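Sensor protein (Bacteroides thetaiotaomicron, PDB 2X7X) binds fructose through this periplasmic domain of a hybrid two-component system and, as a sensor histidine kinase, probably passes the signal on by autophosphorylation. Local coordinates at residues A[16-21]-A[227-232]; A[144-149]-A[191-196]; A[195-200]-A[240-245]; A[202-207]-A[216-221]. All coordinates share one frame; numbering follows the deposited sequence.

Contact 1 (A[16-21]-A[227-232]); sequences DDSWRH and KGNGLE. With FRU (beta-D-fructofuranose), chain E.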
# COMPACT_ATOMS: atom_id res chain seq x y z
N ASP A 16 -8.35 -13.03 -20.78
CA ASP A 16 -7.63 -11.76 -20.91
C ASP A 16 -8.43 -10.57 -20.37
O ASP A 16 -9.52 -10.29 -20.84
CB ASP A 16 -7.26 -11.50 -22.37
CG ASP A 16 -6.61 -10.16 -22.56
OD1 ASP A 16 -5.49 -9.96 -22.02
OD2 ASP A 16 -7.25 -9.30 -23.21
N ASP A 17 -7.85 -9.87 -19.40
CA ASP A 17 -8.48 -8.76 -18.67
C ASP A 17 -7.41 -8.05 -17.83
O ASP A 17 -6.25 -8.44 -17.86
CB ASP A 17 -9.60 -9.28 -17.76
CG ASP A 17 -9.18 -10.53 -16.96
OD1 ASP A 17 -9.89 -11.55 -17.08
OD2 ASP A 17 -8.15 -10.49 -16.24
N SER A 18 -7.81 -7.05 -17.04
CA SER A 18 -6.84 -6.26 -16.27
C SER A 18 -6.12 -7.05 -15.17
O SER A 18 -5.01 -6.68 -14.76
CB SER A 18 -7.49 -4.99 -15.69
OG SER A 18 -8.50 -5.32 -14.77
N TRP A 19 -6.74 -8.14 -14.71
CA TRP A 19 -6.12 -9.03 -13.73
C TRP A 19 -5.01 -9.86 -14.38
O TRP A 19 -3.87 -9.85 -13.93
CB TRP A 19 -7.17 -9.92 -13.06
CG TRP A 19 -6.64 -10.66 -11.87
CD1 TRP A 19 -6.68 -10.26 -10.57
CD2 TRP A 19 -5.98 -11.93 -11.88
NE1 TRP A 19 -6.09 -11.20 -9.77
CE2 TRP A 19 -5.65 -12.24 -10.55
CE3 TRP A 19 -5.64 -12.84 -12.89
CZ2 TRP A 19 -4.99 -13.41 -10.19
CZ3 TRP A 19 -4.98 -14.01 -12.54
CH2 TRP A 19 -4.67 -14.28 -11.20
N ARG A 20 -5.34 -10.57 -15.46
CA ARG A 20 -4.32 -11.25 -16.28
C ARG A 20 -3.23 -10.28 -16.77
O ARG A 20 -2.03 -10.57 -16.64
CB ARG A 20 -4.94 -12.01 -17.46
CG ARG A 20 -6.09 -12.95 -17.11
CD ARG A 20 -5.66 -14.20 -16.35
NE ARG A 20 -6.78 -14.84 -15.66
CZ ARG A 20 -6.68 -15.90 -14.86
NH1 ARG A 20 -7.77 -16.39 -14.26
NH2 ARG A 20 -5.51 -16.49 -14.63
N HIS A 21 -3.64 -9.13 -17.29
CA HIS A 21 -2.70 -8.12 -17.76
C HIS A 21 -1.64 -7.82 -16.70
O HIS A 21 -0.44 -7.85 -16.98
CB HIS A 21 -3.42 -6.84 -18.17
CG HIS A 21 -2.57 -5.92 -18.99
ND1 HIS A 21 -2.36 -6.11 -20.34
CD2 HIS A 21 -1.86 -4.82 -18.65
CE1 HIS A 21 -1.57 -5.16 -20.80
NE2 HIS A 21 -1.25 -4.36 -19.80
N LYS A 227 -7.43 2.53 -12.49
CA LYS A 227 -8.75 2.98 -12.96
C LYS A 227 -9.61 1.78 -13.36
O LYS A 227 -9.10 0.81 -13.91
CB LYS A 227 -8.60 3.96 -14.14
CG LYS A 227 -9.94 4.58 -14.64
CD LYS A 227 -9.81 5.29 -16.01
N GLY A 228 -10.90 1.84 -13.05
CA GLY A 228 -11.86 0.80 -13.45
C GLY A 228 -11.86 -0.48 -12.62
O GLY A 228 -12.64 -1.40 -12.89
N ASN A 229 -10.99 -0.55 -11.60
CA ASN A 229 -10.84 -1.78 -10.80
C ASN A 229 -11.42 -1.73 -9.38
O ASN A 229 -12.07 -0.75 -8.98
CB ASN A 229 -9.36 -2.20 -10.80
CG ASN A 229 -8.85 -2.55 -12.20
OD1 ASN A 229 -9.55 -3.14 -13.02
ND2 ASN A 229 -7.61 -2.17 -12.48
N GLY A 230 -11.18 -2.80 -8.62
CA GLY A 230 -11.79 -2.99 -7.30
C GLY A 230 -11.50 -1.95 -6.25
O GLY A 230 -12.41 -1.42 -5.60
N LEU A 231 -10.22 -1.64 -6.07
CA LEU A 231 -9.79 -0.62 -5.11
C LEU A 231 -10.58 0.67 -5.33
O LEU A 231 -11.16 1.23 -4.39
CB LEU A 231 -8.29 -0.38 -5.24
CG LEU A 231 -7.63 0.62 -4.28
CD1 LEU A 231 -7.94 0.31 -2.81
CD2 LEU A 231 -6.12 0.66 -4.52
N GLU A 232 -10.61 1.12 -6.58
CA GLU A 232 -11.32 2.33 -6.99
C GLU A 232 -12.82 2.25 -6.67
O GLU A 232 -13.42 3.24 -6.25
CB GLU A 232 -11.06 2.62 -8.48
CG GLU A 232 -11.94 3.69 -9.12
CD GLU A 232 -11.35 4.27 -10.41
OE1 GLU A 232 -12.01 4.20 -11.48
OE2 GLU A 232 -10.22 4.81 -10.35
C1 FRU E . -9.10 -13.06 -13.94
C2 FRU E . -10.23 -13.61 -13.09
C3 FRU E . -10.34 -12.88 -11.75
C4 FRU E . -10.68 -14.01 -10.80
C5 FRU E . -9.81 -15.13 -11.35
C6 FRU E . -10.26 -16.54 -11.00
O1 FRU E . -9.25 -13.51 -15.29
O2 FRU E . -11.44 -13.55 -13.85
O3 FRU E . -11.32 -11.82 -11.78
O4 FRU E . -10.41 -13.69 -9.44
O5 FRU E . -9.93 -14.96 -12.77
O6 FRU E . -9.28 -17.49 -11.48
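Ser18 and Asn229 reach across the cleft of a two-lobed periplasmic binding protein fold and join the lobes by one side-chain hydrogen bond. Each sits at the N-terminal start of a helix: Ser18 opens helix 18-31, and Asn229 is the N-cap residue of helix 230-235. Ser18 OG gives its proton to Asn229 OD1 at 3.0 Å, arriving 34° out of the carbonyl plane. This bridge is the loose side of the contact, where little surface is buried and both residues stay partly exposed. The asparagine amide is steadied from its other end, since ND2 bonds to the carbonyl oxygen of Pro225.

On the sugar side of the same helix start, the neighbours of Ser18 pack closely against fructose. Asp17 is the N-cap of helix 18-31, and its chi1 of 45° turns the carboxylate back over the first turn, where OD2 accepts from Arg20 N at 2.9 Å and, weakly, from Trp19 N. The other oxygen, OD1, receives the sugar hydroxyl O1 at 2.7 Å, so one carboxylate both caps the helix and binds the ligand. Trp19 turns one indole face to the sugar, with fructose C3 over it and CE3 3.6 Å from fructose C1, while its NE1 is bonded to the carbonyl oxygen of Tyr245. Arg20, bent at chi2, presents its guanidinium edge to O1 and is also salt-bridged to Asp94 through NH1. Fructose O1 is thus held by two partners, giving to Asp17 OD1 and accepting from Arg20 NE at 2.8 Å with an N-H...O angle of 154°.

Contact 2 (A[144-149]-A[191-196]); sequences MERHQG and AVYAHN. With FRU (beta-D-fructofuranose), chain E.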
# COMPACT_ATOMS: atom_id res chain seq x y z
N MET A 144 -15.93 -22.75 -7.81
CA MET A 144 -16.32 -23.86 -6.95
C MET A 144 -16.01 -23.54 -5.49
O MET A 144 -16.90 -23.57 -4.63
CB MET A 144 -15.57 -25.14 -7.34
CG MET A 144 -16.10 -25.86 -8.58
SD MET A 144 -14.96 -27.15 -9.18
CE MET A 144 -15.78 -27.49 -10.74
N GLU A 145 -14.73 -23.25 -5.23
CA GLU A 145 -14.24 -23.01 -3.88
C GLU A 145 -14.81 -21.71 -3.30
O GLU A 145 -15.30 -21.71 -2.16
CB GLU A 145 -12.72 -23.05 -3.83
CG GLU A 145 -12.17 -24.44 -3.96
CD GLU A 145 -10.70 -24.50 -4.35
OE1 GLU A 145 -9.92 -23.60 -3.96
OE2 GLU A 145 -10.34 -25.48 -5.05
N ARG A 146 -14.80 -20.62 -4.06
CA ARG A 146 -15.46 -19.40 -3.60
C ARG A 146 -16.89 -19.66 -3.11
O ARG A 146 -17.37 -18.99 -2.20
CB ARG A 146 -15.41 -18.29 -4.66
CG ARG A 146 -14.07 -17.59 -4.67
CD ARG A 146 -13.80 -16.84 -5.96
NE ARG A 146 -12.37 -16.59 -6.12
CZ ARG A 146 -11.83 -15.74 -7.00
NH1 ARG A 146 -12.61 -15.02 -7.82
NH2 ARG A 146 -10.50 -15.63 -7.08
N HIS A 147 -17.56 -20.65 -3.69
CA HIS A 147 -18.91 -20.97 -3.24
C HIS A 147 -18.90 -21.85 -1.99
O HIS A 147 -19.63 -21.58 -1.05
CB HIS A 147 -19.74 -21.59 -4.36
CG HIS A 147 -21.07 -22.11 -3.91
ND1 HIS A 147 -22.16 -21.29 -3.70
CD2 HIS A 147 -21.49 -23.38 -3.65
CE1 HIS A 147 -23.19 -22.03 -3.32
NE2 HIS A 147 -22.81 -23.30 -3.28
N GLN A 148 -18.04 -22.87 -1.99
CA GLN A 148 -18.00 -23.85 -0.90
C GLN A 148 -17.64 -23.18 0.43
O GLN A 148 -18.27 -23.43 1.46
CB GLN A 148 -17.00 -24.96 -1.20
CG GLN A 148 -17.44 -25.98 -2.22
CD GLN A 148 -16.26 -26.73 -2.88
OE1 GLN A 148 -16.40 -27.28 -3.97
NE2 GLN A 148 -15.09 -26.74 -2.21
N GLY A 149 -16.61 -22.33 0.38
CA GLY A 149 -16.07 -21.67 1.56
C GLY A 149 -17.08 -20.71 2.12
O GLY A 149 -17.23 -20.58 3.32
N ALA A 191 -27.56 -8.35 0.60
CA ALA A 191 -26.16 -8.48 0.20
C ALA A 191 -25.97 -9.19 -1.11
O ALA A 191 -26.65 -10.18 -1.42
CB ALA A 191 -25.35 -9.19 1.28
N VAL A 192 -25.01 -8.70 -1.88
CA VAL A 192 -24.57 -9.34 -3.11
C VAL A 192 -23.15 -9.84 -2.89
O VAL A 192 -22.27 -9.08 -2.50
CB VAL A 192 -24.64 -8.35 -4.32
CG1 VAL A 192 -24.23 -9.02 -5.62
CG2 VAL A 192 -26.04 -7.78 -4.42
N TYR A 193 -22.95 -11.13 -3.12
CA TYR A 193 -21.62 -11.72 -3.13
C TYR A 193 -21.27 -11.97 -4.58
O TYR A 193 -21.88 -12.83 -5.22
CB TYR A 193 -21.62 -13.04 -2.37
CG TYR A 193 -20.34 -13.86 -2.44
CD1 TYR A 193 -19.09 -13.28 -2.77
CD2 TYR A 193 -20.36 -15.22 -2.13
CE1 TYR A 193 -17.92 -14.04 -2.80
CE2 TYR A 193 -19.21 -15.99 -2.16
CZ TYR A 193 -18.00 -15.41 -2.49
OH TYR A 193 -16.89 -16.22 -2.50
N ALA A 194 -20.29 -11.22 -5.09
CA ALA A 194 -19.84 -11.36 -6.46
C ALA A 194 -18.46 -11.98 -6.46
O ALA A 194 -17.59 -11.55 -5.69
CB ALA A 194 -19.81 -9.99 -7.12
N HIS A 195 -18.24 -12.98 -7.31
CA HIS A 195 -16.96 -13.72 -7.31
C HIS A 195 -15.78 -12.92 -7.83
O HIS A 195 -14.63 -13.28 -7.57
CB HIS A 195 -17.09 -15.06 -8.05
CG HIS A 195 -17.78 -16.14 -7.27
ND1 HIS A 195 -17.63 -17.49 -7.55
CD2 HIS A 195 -18.62 -16.07 -6.20
CE1 HIS A 195 -18.34 -18.20 -6.70
NE2 HIS A 195 -18.96 -17.36 -5.88
N ASN A 196 -16.03 -11.84 -8.57
CA ASN A 196 -14.95 -10.90 -8.84
C ASN A 196 -15.41 -9.46 -8.95
O ASN A 196 -16.61 -9.17 -8.91
CB ASN A 196 -14.08 -11.32 -10.03
CG ASN A 196 -14.74 -11.09 -11.39
OD1 ASN A 196 -15.90 -10.64 -11.51
ND2 ASN A 196 -13.99 -11.40 -12.44
C1 FRU E . -9.10 -13.06 -13.94
C2 FRU E . -10.23 -13.61 -13.09
C3 FRU E . -10.34 -12.88 -11.75
C4 FRU E . -10.68 -14.01 -10.80
C5 FRU E . -9.81 -15.13 -11.35
C6 FRU E . -10.26 -16.54 -11.00
O1 FRU E . -9.25 -13.51 -15.29
O2 FRU E . -11.44 -13.55 -13.85
O3 FRU E . -11.32 -11.82 -11.78
O4 FRU E . -10.41 -13.69 -9.44
O5 FRU E . -9.93 -14.96 -12.77
O6 FRU E . -9.28 -17.49 -11.48
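In the sugar site of this binding domain, the first turns of helix 141-155 lie against the C-terminal end of strand 191-194, with Arg146 packed on His195 and Tyr193. Arg146 CB sits over one face of the imidazole, 3.7 Å from the centroid of the His195 ring in a CH-pi contact. Beyond it the arginine runs out extended, chi2 161° and chi3 -161°, which carries the guanidinium past the histidine to fructose. There NH1 and NH2 both donate to O4, the former at 3.0 Å from the sugar oxygen, while NE is held by Asn110. This is the usual layout of an alpha/beta lobe, whose strands here are mostly parallel, in which ligand-binding residues follow the C-terminal ends of the strands: Asn196, just past the strand, donates from ND2 to fructose O3 at 2.8 Å. With an alanine in place of Arg146 the CB would still lie over the imidazole, but fructose O4 is likely to lose its paired donors. Behind the site, Tyr193 OH gives a 2.8 Å hydrogen bond to Arg146 O, approaching from above the carbonyl plane. The imidazole is held through His195 NE2, which bonds to Glu133 OE2; Glu133 OE1 takes His147 ND1.

Contact 3 (A[195-200]-A[240-245]); sequences HNDRIA and DATFIY. With FRU (beta-D-fructofuranose), chain E.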
# COMPACT_ATOMS: atom_id res chain seq x y z
N HIS A 195 -18.24 -12.98 -7.31
CA HIS A 195 -16.96 -13.72 -7.31
C HIS A 195 -15.78 -12.92 -7.83
O HIS A 195 -14.63 -13.28 -7.57
CB HIS A 195 -17.09 -15.06 -8.05
CG HIS A 195 -17.78 -16.14 -7.27
ND1 HIS A 195 -17.63 -17.49 -7.55
CD2 HIS A 195 -18.62 -16.07 -6.20
CE1 HIS A 195 -18.34 -18.20 -6.70
NE2 HIS A 195 -18.96 -17.36 -5.88
N ASN A 196 -16.03 -11.84 -8.57
CA ASN A 196 -14.95 -10.90 -8.84
C ASN A 196 -15.41 -9.46 -8.95
O ASN A 196 -16.61 -9.17 -8.91
CB ASN A 196 -14.08 -11.32 -10.03
CG ASN A 196 -14.74 -11.09 -11.39
OD1 ASN A 196 -15.90 -10.64 -11.51
ND2 ASN A 196 -13.99 -11.40 -12.44
N ASP A 197 -14.44 -8.56 -9.10
CA ASP A 197 -14.66 -7.12 -9.16
C ASP A 197 -15.12 -6.67 -10.54
O ASP A 197 -15.17 -5.47 -10.79
CB ASP A 197 -13.38 -6.35 -8.81
CG ASP A 197 -12.93 -6.58 -7.39
OD1 ASP A 197 -13.75 -6.97 -6.52
OD2 ASP A 197 -11.74 -6.35 -7.11
N ARG A 198 -15.41 -7.62 -11.43
CA ARG A 198 -16.04 -7.29 -12.71
C ARG A 198 -17.54 -7.67 -12.63
O ARG A 198 -18.41 -6.93 -13.10
CB ARG A 198 -15.35 -8.00 -13.87
CG ARG A 198 -13.94 -7.46 -14.19
CD ARG A 198 -13.37 -8.02 -15.53
NE ARG A 198 -13.44 -9.49 -15.65
CZ ARG A 198 -12.63 -10.35 -15.03
NH1 ARG A 198 -11.68 -9.92 -14.19
NH2 ARG A 198 -12.80 -11.65 -15.22
N ILE A 199 -17.83 -8.82 -12.02
CA ILE A 199 -19.20 -9.15 -11.68
C ILE A 199 -19.83 -8.04 -10.82
O ILE A 199 -20.96 -7.59 -11.09
CB ILE A 199 -19.27 -10.54 -10.98
CG1 ILE A 199 -18.96 -11.64 -12.00
CG2 ILE A 199 -20.62 -10.78 -10.38
CD1 ILE A 199 -18.46 -12.95 -11.41
N ALA A 200 -19.09 -7.56 -9.83
CA ALA A 200 -19.63 -6.65 -8.82
C ALA A 200 -20.27 -5.35 -9.35
O ALA A 200 -21.42 -5.07 -9.04
CB ALA A 200 -18.60 -6.36 -7.74
N ASP A 240 -18.62 -2.39 -1.04
CA ASP A 240 -18.40 -2.23 0.38
C ASP A 240 -17.13 -2.91 0.81
O ASP A 240 -16.46 -2.45 1.72
CB ASP A 240 -19.57 -2.75 1.16
CG ASP A 240 -20.83 -1.98 0.87
OD1 ASP A 240 -21.18 -1.09 1.69
OD2 ASP A 240 -21.45 -2.24 -0.18
N ALA A 241 -16.79 -4.00 0.13
CA ALA A 241 -15.58 -4.75 0.43
C ALA A 241 -15.15 -5.57 -0.77
O ALA A 241 -15.96 -5.94 -1.62
CB ALA A 241 -15.78 -5.67 1.66
N THR A 242 -13.85 -5.84 -0.85
CA THR A 242 -13.33 -6.80 -1.81
C THR A 242 -12.07 -7.45 -1.24
O THR A 242 -11.44 -6.91 -0.34
CB THR A 242 -13.09 -6.16 -3.20
OG1 THR A 242 -12.69 -7.18 -4.12
CG2 THR A 242 -12.03 -5.05 -3.13
N PHE A 243 -11.74 -8.64 -1.73
CA PHE A 243 -10.62 -9.40 -1.18
C PHE A 243 -9.49 -9.48 -2.17
O PHE A 243 -9.73 -9.67 -3.37
CB PHE A 243 -11.07 -10.79 -0.74
CG PHE A 243 -11.87 -10.77 0.51
CD1 PHE A 243 -11.26 -11.00 1.74
CD2 PHE A 243 -13.23 -10.44 0.48
CE1 PHE A 243 -12.00 -10.95 2.92
CE2 PHE A 243 -13.98 -10.38 1.63
CZ PHE A 243 -13.37 -10.64 2.86
N ILE A 244 -8.27 -9.30 -1.68
CA ILE A 244 -7.09 -9.35 -2.52
C ILE A 244 -6.95 -10.73 -3.11
O ILE A 244 -6.82 -11.72 -2.39
CB ILE A 244 -5.81 -8.99 -1.73
CG1 ILE A 244 -5.81 -7.48 -1.40
CG2 ILE A 244 -4.55 -9.41 -2.50
CD1 ILE A 244 -4.54 -6.99 -0.74
N TYR A 245 -7.02 -10.82 -4.44
CA TYR A 245 -6.66 -12.05 -5.13
C TYR A 245 -5.37 -11.78 -5.88
O TYR A 245 -5.37 -11.19 -6.97
CB TYR A 245 -7.77 -12.53 -6.06
CG TYR A 245 -7.55 -13.95 -6.54
CD1 TYR A 245 -7.42 -15.01 -5.62
CD2 TYR A 245 -7.47 -14.25 -7.90
CE1 TYR A 245 -7.21 -16.33 -6.04
CE2 TYR A 245 -7.26 -15.56 -8.33
CZ TYR A 245 -7.13 -16.59 -7.40
OH TYR A 245 -6.94 -17.90 -7.80
C1 FRU E . -9.10 -13.06 -13.94
C2 FRU E . -10.23 -13.61 -13.09
C3 FRU E . -10.34 -12.88 -11.75
C4 FRU E . -10.68 -14.01 -10.80
C5 FRU E . -9.81 -15.13 -11.35
C6 FRU E . -10.26 -16.54 -11.00
O1 FRU E . -9.25 -13.51 -15.29
O2 FRU E . -11.44 -13.55 -13.85
O3 FRU E . -11.32 -11.82 -11.78
O4 FRU E . -10.41 -13.69 -9.44
O5 FRU E . -9.93 -14.96 -12.77
O6 FRU E . -9.28 -17.49 -11.48
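Asp197 and Thr242 supply nearly all of the surface buried here, in equal shares, and they meet through a single hydrogen bond. Thr242 OG1 donates to Asp197 OD1 at 2.6 Å, on that oxygen's syn lone pair, the side of the other carboxylate oxygen. Thr242 lies on strand 241-244, and its chi1 of -175° aims the hydroxyl at the loop that leads into helix 199-209. The second oxygen, Asp197 OD2, accepts from the backbone N of Ala223, so the buried carboxylate ties together this loop, the strand and the chain after strand 217-220. An asparagine in place of Asp197 would remove the negative charge and one acceptor, and is likely to lose one of the two bonds, to Thr242 OG1 or Ala223 N, that tie the loop down.

The residues flanking Asp197 turn to the sugar. Asn196 OD1 accepts from Ile199 N at 2.7 Å in an Asx motif, which fixes how the amide is turned. Arg198, bent at chi3, brings NH2 to fructose O2 at 2.7 Å with an N-H...O angle of 170°; its NE is salt-bridged to Glu171. The chemistry implies a division of labour: a buried carboxylate with a partner for each oxygen holds the loop, and its two neighbours read the sugar hydroxyls.

Contact 4 (A[202-207]-A[216-221]); sequences GAYQAA and MIFVGI. With K (potassium ion), chain F.
Phe218 is the centre of this helix-on-sheet contact, its ring face turned to Tyr204 with Ala203 and Ala207 close by. Two torsions set the pair. Tyr204 has CG anti to the backbone N (chi1 176°), which swings its ring over the phenylalanine; Phe218 has CG anti to its carbonyl carbon (chi1 -65°), which lifts its ring off the strand toward the helix. The result is a T-shaped pair with the tyrosine edge directed at the phenylalanine face, the planes inclined at 66° and the centroids 5.1 Å apart. Tyr204 CD1 does the touching, above the rim of the ring near Phe218 CE2. Tyr204 CB covers the same ring as a CH-pi donor, 4.2 Å from the Phe218 centroid.

The alanines let the backbone of the helix come close. Ala207 CB meets the Phe218 ring at its edge, 3.8 Å from CZ, while Ala203 lies near CE1. Met216, just before the strand, sends its thioether to the far end of the helix segment, where SD is 4.4 Å from Ala207 CB. Its backbone turns to another task: Met216 O binds a potassium ion at 2.8 Å, with the carbonyl oxygen of Glu213 as a second protein ligand.

Helix 202-207 runs nearly antiparallel to strand 217-220, with the axes 9.7 Å apart, as expected of the crossover helix in a beta-alpha-beta unit, here formed with strand 191-194.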
# COMPACT_ATOMS: atom_id res chain seq x y z
N GLY A 202 -21.51 -4.79 -12.14
CA GLY A 202 -22.63 -5.14 -12.99
C GLY A 202 -23.88 -5.32 -12.17
O GLY A 202 -24.95 -4.85 -12.54
N ALA A 203 -23.73 -6.02 -11.05
CA ALA A 203 -24.84 -6.25 -10.15
C ALA A 203 -25.28 -4.91 -9.54
O ALA A 203 -26.48 -4.67 -9.36
CB ALA A 203 -24.42 -7.20 -9.05
N TYR A 204 -24.30 -4.06 -9.25
CA TYR A 204 -24.54 -2.79 -8.62
C TYR A 204 -25.34 -1.90 -9.55
O TYR A 204 -26.31 -1.25 -9.13
CB TYR A 204 -23.23 -2.11 -8.24
CG TYR A 204 -23.42 -0.73 -7.66
CD1 TYR A 204 -23.54 -0.54 -6.27
CD2 TYR A 204 -23.46 0.40 -8.49
CE1 TYR A 204 -23.70 0.73 -5.73
CE2 TYR A 204 -23.64 1.67 -7.96
CZ TYR A 204 -23.76 1.83 -6.58
OH TYR A 204 -23.94 3.10 -6.06
N GLN A 205 -24.94 -1.89 -10.82
CA GLN A 205 -25.64 -1.10 -11.81
C GLN A 205 -27.06 -1.62 -12.04
O GLN A 205 -27.99 -0.84 -12.31
CB GLN A 205 -24.84 -1.01 -13.10
CG GLN A 205 -25.56 -0.28 -14.18
CD GLN A 205 -24.67 0.68 -14.91
OE1 GLN A 205 -23.80 0.28 -15.70
NE2 GLN A 205 -24.88 1.97 -14.67
N ALA A 206 -27.26 -2.93 -11.90
CA ALA A 206 -28.61 -3.44 -11.94
C ALA A 206 -29.43 -2.87 -10.78
O ALA A 206 -30.60 -2.52 -10.96
CB ALA A 206 -28.61 -4.95 -11.93
N ALA A 207 -28.80 -2.73 -9.61
CA ALA A 207 -29.51 -2.32 -8.41
C ALA A 207 -29.78 -0.82 -8.46
O ALA A 207 -30.90 -0.38 -8.16
CB ALA A 207 -28.71 -2.67 -7.17
N MET A 216 -28.66 -2.78 0.11
CA MET A 216 -27.79 -3.95 0.14
C MET A 216 -26.32 -3.56 0.06
O MET A 216 -25.98 -2.50 -0.46
CB MET A 216 -28.15 -4.92 -1.00
CG MET A 216 -27.99 -4.33 -2.40
SD MET A 216 -28.72 -5.35 -3.69
CE MET A 216 -30.46 -4.90 -3.55
N ILE A 217 -25.46 -4.42 0.59
CA ILE A 217 -24.02 -4.23 0.47
C ILE A 217 -23.49 -5.07 -0.69
O ILE A 217 -24.12 -6.06 -1.09
CB ILE A 217 -23.28 -4.65 1.76
CG1 ILE A 217 -23.53 -6.14 2.06
CG2 ILE A 217 -23.63 -3.70 2.94
CD1 ILE A 217 -22.47 -6.75 2.93
N PHE A 218 -22.34 -4.66 -1.23
CA PHE A 218 -21.71 -5.36 -2.36
C PHE A 218 -20.31 -5.83 -2.00
O PHE A 218 -19.47 -5.03 -1.56
CB PHE A 218 -21.69 -4.47 -3.62
CG PHE A 218 -23.06 -4.15 -4.15
CD1 PHE A 218 -23.61 -4.90 -5.20
CD2 PHE A 218 -23.82 -3.12 -3.59
CE1 PHE A 218 -24.90 -4.62 -5.68
CE2 PHE A 218 -25.11 -2.84 -4.07
CZ PHE A 218 -25.65 -3.58 -5.10
N VAL A 219 -20.07 -7.13 -2.19
CA VAL A 219 -18.74 -7.70 -1.93
C VAL A 219 -18.19 -8.41 -3.15
O VAL A 219 -18.90 -9.18 -3.80
CB VAL A 219 -18.74 -8.63 -0.69
CG1 VAL A 219 -17.33 -9.04 -0.37
CG2 VAL A 219 -19.36 -7.93 0.52
N GLY A 220 -16.94 -8.13 -3.48
CA GLY A 220 -16.29 -8.72 -4.65
C GLY A 220 -14.94 -9.32 -4.29
O GLY A 220 -14.56 -9.33 -3.12
N ILE A 221 -14.23 -9.83 -5.28
CA ILE A 221 -12.91 -10.41 -5.07
C ILE A 221 -11.98 -9.90 -6.16
O ILE A 221 -12.42 -9.71 -7.30
CB ILE A 221 -12.94 -11.95 -5.08
CG1 ILE A 221 -13.88 -12.48 -4.00
CG2 ILE A 221 -11.55 -12.52 -4.85
CD1 ILE A 221 -14.26 -13.95 -4.13
K K F . -24.81 -0.01 -1.10
O HOH W 1 -22.25 2.18 -0.78

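Overall arrangement
One contact is at the surface and three are buried. Contact 1 is the surface contact and the one that joins the two lobes; contacts 2, 3 and 4 gather round a single sheet, in which strands 191-194, 217-220 and 241-244 are successive neighbours. Contacts 2 and 3 share His195 and Asn196, and contacts 3 and 4 share helix 199-209. Chemistry follows place: contacts 1 to 3 all touch fructose, contacts 1 and 3 being carried by hydrogen bonds while contact 2 adds CH-pi packing, whereas contact 4, whose centre is about 18 Å from that of the chain, is aromatic and apolar. Contacts 3 and 4 are stitched by Thr242 OG1 and Gly220 O, probably hydrogen-bonded.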